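Local atomic coordinates of protein DltD (Streptococcus thermophilus LMG 18311, PDB entry 7DXM), a protein that probably acts as an O-acyltransferase in the D-alanylation of lipoteichoic acid, a step of cell wall biogenesis directed by the dlt operon. Residues 224-229 with 349-354; 262-267 with 307-312. All blocks are in the same frame, centred on the assembly; numbering follows the deposited sequence.

In the fold
Both contacts lie within the part of the chain assigned to the DltD family, a member of the SGNH-hydrolase clan, built round a parallel sheet of five strands flanked by helices. Interaction 1 sets helix 218-231 against the start of helix 351-365; interaction 2 sets the loop before helix 270-283 against the start of helix 307-322. Along the chain the order is 224-229, 262-267, 307-312, 349-354. Their centres lie about 27 Å apart and their nearest atoms about 12 Å. The Trp350 side chain of interaction 1 lies near, without touching, Ser46, His347 and Asp344, whose geometry fits a possible catalytic triad, whereas interaction 2 joins a loop that precedes strand 287-292 to a helix that follows it.

Interaction 1 of 2, residues 224-229 with 349-354; sequences LAVRDA and GWKGWV
The indole of Trp350 receives Ala229 over one face: Ala229 CA stands 3.8 Å from the centroid of the six-membered ring, 16° off its normal, in a CH-pi contact. Ala229 CB covers the ring fusion on that face, 3.6 Å from Trp350 CD2, while the backbone carbon of Asp228 and the carbonyl oxygen of Ala225 approach obliquely. Trp350 CG is anti to its own carbonyl carbon (chi1 -71°), which swings the indole along helix 218-231 to Ala229, one turn beyond Ala225. Ala225, whose CA is 4.9 Å from that of Trp350, lets the backbones come close; its CB reaches Lys351 N at 3.6 Å. Beside it the extended Lys351 chain crosses Val226, with CE 3.9 Å from Val226 CG1. No hydrogen bond spans the two segments, so the contact rests on van der Waals and CH-pi packing. Trp350 is the N-cap residue of helix 351-365, and its backbone N is hydrogen-bonded to Asp52. Further along, Val354 carries the helix-helix contact back to Tyr218 and Leu221 of helix 218-231, while Trp353 meets His55 edge-to-face and donates to Arg50 O.

Interaction 2 of 2, residues 262-267 with 307-312; sequences NLSYEV and QDMYDA
An ST turn in the loop leading to helix 270-283 packs on the first turns of helix 307-322, with Met309 reaching from the helix into the loop. Met309 CG lies anti to the backbone N (chi1 173°), and the chain then bends at both following torsions, bringing sulfur and methyl against the backbone of Leu263 to Tyr265. Met309 SD accepts a weak hydrogen bond from Tyr265 N at 3.3 Å, with an angle of 150° at the hydrogen, and also touches Ser264 CA. Met309 CE lies 3.5 Å from Leu263 O. Met309 SD also makes an oblique Met-aromatic contact with Tyr265, 4.8 Å from the ring centroid and 53° off its normal, with Tyr265 CD2 at 3.8 Å its nearest ring atom.

The turn is closed by Ser264 OG, which accepts from Glu266 N at 3.0 Å and lies beside Met309 CG. This bond ties the residues on both sides of Tyr265 together, while Tyr265 N between them faces the sulfur. Past the turn, the extended Glu266 side chain runs toward the helix and slides past Met309 in the opposite direction, putting OE1 3.6 Å from Ala312 CB, one helical turn beyond Met309. The two tyrosines meet edge to edge, Tyr265 CE2 lying 4.2 Å from Tyr310 CD1. The Tyr310 hydroxyl is hydrogen-bonded to Pro293 O, just after strand 287-292, which connects this helix to the central sheet. Two more bonds hold the loop: Glu266 O receives Lys316 NZ from the next turn of helix 307-322, and Tyr265 O is bonded to the Tyr271 hydroxyl at the start of helix 270-283.

Interaction 1 of 2, residues 224-229 with 349-354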
# COMPACT_ATOMS: atom_id res chain seq x y z
N LEU A 224 -17.60 -18.26 -10.01
CA LEU A 224 -16.26 -18.77 -10.27
C LEU A 224 -15.39 -18.66 -9.04
O LEU A 224 -14.62 -19.57 -8.71
CB LEU A 224 -15.63 -18.01 -11.43
CG LEU A 224 -14.27 -18.53 -11.91
CD1 LEU A 224 -14.33 -19.95 -12.56
CD2 LEU A 224 -13.63 -17.50 -12.85
N ALA A 225 -15.51 -17.54 -8.33
CA ALA A 225 -14.81 -17.36 -7.07
C ALA A 225 -15.16 -18.46 -6.07
O ALA A 225 -14.28 -18.98 -5.39
CB ALA A 225 -15.11 -15.99 -6.49
N VAL A 226 -16.44 -18.84 -5.97
CA VAL A 226 -16.76 -19.83 -4.95
C VAL A 226 -16.28 -21.22 -5.38
O VAL A 226 -15.76 -21.98 -4.55
CB VAL A 226 -18.25 -19.84 -4.56
CG1 VAL A 226 -18.72 -18.43 -4.16
CG2 VAL A 226 -19.15 -20.48 -5.66
N ARG A 227 -16.38 -21.55 -6.67
CA ARG A 227 -15.88 -22.84 -7.14
C ARG A 227 -14.39 -22.97 -6.88
O ARG A 227 -13.92 -23.97 -6.31
CB ARG A 227 -16.19 -23.03 -8.63
CG ARG A 227 -17.50 -23.73 -8.93
CD ARG A 227 -18.57 -22.78 -9.57
NE ARG A 227 -19.96 -23.26 -9.40
CZ ARG A 227 -20.59 -24.07 -10.26
NH1 ARG A 227 -19.96 -24.49 -11.36
NH2 ARG A 227 -21.85 -24.45 -10.01
N ASP A 228 -13.61 -21.96 -7.25
CA ASP A 228 -12.16 -22.03 -7.11
C ASP A 228 -11.73 -21.95 -5.65
O ASP A 228 -10.85 -22.71 -5.22
CB ASP A 228 -11.52 -20.91 -7.93
CG ASP A 228 -11.56 -21.19 -9.42
OD1 ASP A 228 -11.91 -22.33 -9.80
OD2 ASP A 228 -11.23 -20.29 -10.21
N ALA A 229 -12.32 -21.03 -4.88
CA ALA A 229 -12.09 -21.01 -3.45
C ALA A 229 -12.37 -22.36 -2.80
O ALA A 229 -11.65 -22.77 -1.88
CB ALA A 229 -12.95 -19.93 -2.80
N GLY A 349 -9.16 -12.30 -1.09
CA GLY A 349 -9.00 -12.98 -2.36
C GLY A 349 -10.35 -13.48 -2.83
O GLY A 349 -11.38 -13.32 -2.17
N TRP A 350 -10.33 -14.09 -4.02
CA TRP A 350 -11.53 -14.75 -4.51
C TRP A 350 -12.75 -13.83 -4.47
O TRP A 350 -12.80 -12.80 -5.16
CB TRP A 350 -11.75 -16.01 -3.68
CG TRP A 350 -10.73 -17.11 -3.96
CD1 TRP A 350 -10.30 -17.54 -5.19
CD2 TRP A 350 -10.03 -17.91 -2.99
NE1 TRP A 350 -9.38 -18.56 -5.04
CE2 TRP A 350 -9.20 -18.81 -3.71
CE3 TRP A 350 -10.04 -17.96 -1.58
CZ2 TRP A 350 -8.40 -19.75 -3.07
CZ3 TRP A 350 -9.23 -18.90 -0.95
CH2 TRP A 350 -8.42 -19.78 -1.69
N LYS A 351 -13.75 -14.17 -3.65
CA LYS A 351 -14.94 -13.32 -3.54
C LYS A 351 -14.56 -11.93 -3.06
O LYS A 351 -15.06 -10.92 -3.58
CB LYS A 351 -15.97 -13.96 -2.60
CG LYS A 351 -17.20 -14.50 -3.31
CD LYS A 351 -18.41 -14.76 -2.39
CE LYS A 351 -19.71 -14.73 -3.21
NZ LYS A 351 -20.90 -15.30 -2.53
N GLY A 352 -13.65 -11.85 -2.08
CA GLY A 352 -13.15 -10.56 -1.65
C GLY A 352 -12.63 -9.73 -2.80
O GLY A 352 -12.80 -8.51 -2.82
N TRP A 353 -11.99 -10.39 -3.80
CA TRP A 353 -11.48 -9.64 -4.95
C TRP A 353 -12.62 -9.04 -5.76
O TRP A 353 -12.50 -7.93 -6.29
CB TRP A 353 -10.62 -10.52 -5.86
CG TRP A 353 -9.16 -10.73 -5.45
CD1 TRP A 353 -8.47 -11.91 -5.51
CD2 TRP A 353 -8.22 -9.75 -4.93
NE1 TRP A 353 -7.18 -11.73 -5.08
CE2 TRP A 353 -7.00 -10.42 -4.72
CE3 TRP A 353 -8.28 -8.38 -4.63
CZ2 TRP A 353 -5.86 -9.78 -4.23
CZ3 TRP A 353 -7.14 -7.75 -4.14
CH2 TRP A 353 -5.95 -8.45 -3.94
N VAL A 354 -13.75 -9.76 -5.86
CA VAL A 354 -14.91 -9.25 -6.59
C VAL A 354 -15.54 -8.08 -5.85
O VAL A 354 -15.88 -7.05 -6.45
CB VAL A 354 -15.91 -10.39 -6.80
CG1 VAL A 354 -17.20 -9.84 -7.37
CG2 VAL A 354 -15.29 -11.47 -7.69

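Interaction 2 of 2, residues 262-267 with 307-312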
# COMPACT_ATOMS: atom_id res chain seq x y z
N ASN A 262 -4.61 -9.90 23.37
CA ASN A 262 -4.41 -8.54 23.84
C ASN A 262 -3.84 -7.61 22.78
O ASN A 262 -3.64 -6.43 23.08
CB ASN A 262 -3.48 -8.56 25.05
CG ASN A 262 -4.22 -8.84 26.32
OD1 ASN A 262 -5.15 -8.11 26.70
ND2 ASN A 262 -3.84 -9.93 26.98
N LEU A 263 -3.60 -8.10 21.56
CA LEU A 263 -3.00 -7.28 20.51
C LEU A 263 -3.96 -6.17 20.06
O LEU A 263 -5.15 -6.41 19.85
CB LEU A 263 -2.63 -8.16 19.31
CG LEU A 263 -2.17 -7.47 18.02
CD1 LEU A 263 -1.14 -6.39 18.32
CD2 LEU A 263 -1.68 -8.48 16.95
N SER A 264 -3.42 -4.96 19.90
CA SER A 264 -4.19 -3.82 19.44
C SER A 264 -3.49 -3.13 18.27
O SER A 264 -2.27 -3.22 18.11
CB SER A 264 -4.41 -2.83 20.59
OG SER A 264 -4.80 -1.56 20.11
N TYR A 265 -4.28 -2.44 17.43
CA TYR A 265 -3.78 -1.59 16.36
C TYR A 265 -4.13 -0.11 16.57
O TYR A 265 -4.07 0.68 15.62
CB TYR A 265 -4.33 -2.06 15.02
CG TYR A 265 -4.02 -3.49 14.71
CD1 TYR A 265 -2.72 -3.93 14.67
CD2 TYR A 265 -5.04 -4.40 14.43
CE1 TYR A 265 -2.41 -5.25 14.36
CE2 TYR A 265 -4.74 -5.73 14.12
CZ TYR A 265 -3.42 -6.14 14.09
OH TYR A 265 -3.06 -7.43 13.78
N GLU A 266 -4.49 0.26 17.80
CA GLU A 266 -5.04 1.58 18.09
C GLU A 266 -3.97 2.61 18.40
O GLU A 266 -4.22 3.81 18.27
CB GLU A 266 -5.99 1.52 19.27
CG GLU A 266 -7.35 0.96 18.95
CD GLU A 266 -8.34 1.18 20.09
OE1 GLU A 266 -9.04 0.20 20.45
OE2 GLU A 266 -8.42 2.31 20.64
N VAL A 267 -2.79 2.18 18.84
CA VAL A 267 -1.66 3.07 19.03
C VAL A 267 -0.57 2.65 18.06
O VAL A 267 -0.16 1.48 18.03
CB VAL A 267 -1.15 3.04 20.48
CG1 VAL A 267 -0.31 4.26 20.75
CG2 VAL A 267 -2.31 2.96 21.42
N GLN A 307 -12.52 -8.06 17.59
CA GLN A 307 -13.09 -7.34 16.46
C GLN A 307 -13.50 -5.92 16.82
O GLN A 307 -13.52 -5.05 15.94
CB GLN A 307 -14.29 -8.10 15.88
CG GLN A 307 -15.06 -7.37 14.76
CD GLN A 307 -14.29 -7.18 13.43
OE1 GLN A 307 -13.69 -8.12 12.90
NE2 GLN A 307 -14.35 -5.97 12.88
N ASP A 308 -13.77 -5.63 18.08
CA ASP A 308 -14.14 -4.26 18.42
C ASP A 308 -12.93 -3.34 18.44
O ASP A 308 -13.04 -2.14 18.15
CB ASP A 308 -14.85 -4.24 19.76
CG ASP A 308 -16.33 -4.19 19.58
OD1 ASP A 308 -16.79 -3.20 18.93
OD2 ASP A 308 -17.00 -5.14 20.04
N MET A 309 -11.77 -3.89 18.80
CA MET A 309 -10.53 -3.14 18.66
C MET A 309 -10.28 -2.80 17.19
O MET A 309 -9.93 -1.67 16.85
CB MET A 309 -9.37 -3.95 19.23
CG MET A 309 -8.00 -3.32 18.99
SD MET A 309 -7.25 -3.82 17.42
CE MET A 309 -7.57 -5.57 17.43
N TYR A 310 -10.41 -3.81 16.32
CA TYR A 310 -10.37 -3.61 14.88
C TYR A 310 -11.29 -2.47 14.48
O TYR A 310 -10.91 -1.58 13.71
CB TYR A 310 -10.77 -4.91 14.19
CG TYR A 310 -10.10 -5.17 12.87
CD1 TYR A 310 -8.78 -5.59 12.81
CD2 TYR A 310 -10.81 -5.03 11.68
CE1 TYR A 310 -8.17 -5.85 11.58
CE2 TYR A 310 -10.20 -5.28 10.45
CZ TYR A 310 -8.88 -5.70 10.41
OH TYR A 310 -8.28 -5.96 9.19
N ASP A 311 -12.52 -2.49 15.02
CA ASP A 311 -13.52 -1.50 14.63
C ASP A 311 -13.12 -0.10 15.09
O ASP A 311 -13.29 0.88 14.35
CB ASP A 311 -14.88 -1.92 15.19
CG ASP A 311 -15.46 -3.17 14.49
OD1 ASP A 311 -15.02 -3.51 13.36
OD2 ASP A 311 -16.38 -3.81 15.07
N ALA A 312 -12.55 0.01 16.29
CA ALA A 312 -12.07 1.32 16.76
C ALA A 312 -10.88 1.81 15.94
O ALA A 312 -10.75 3.01 15.66
CB ALA A 312 -11.71 1.24 18.24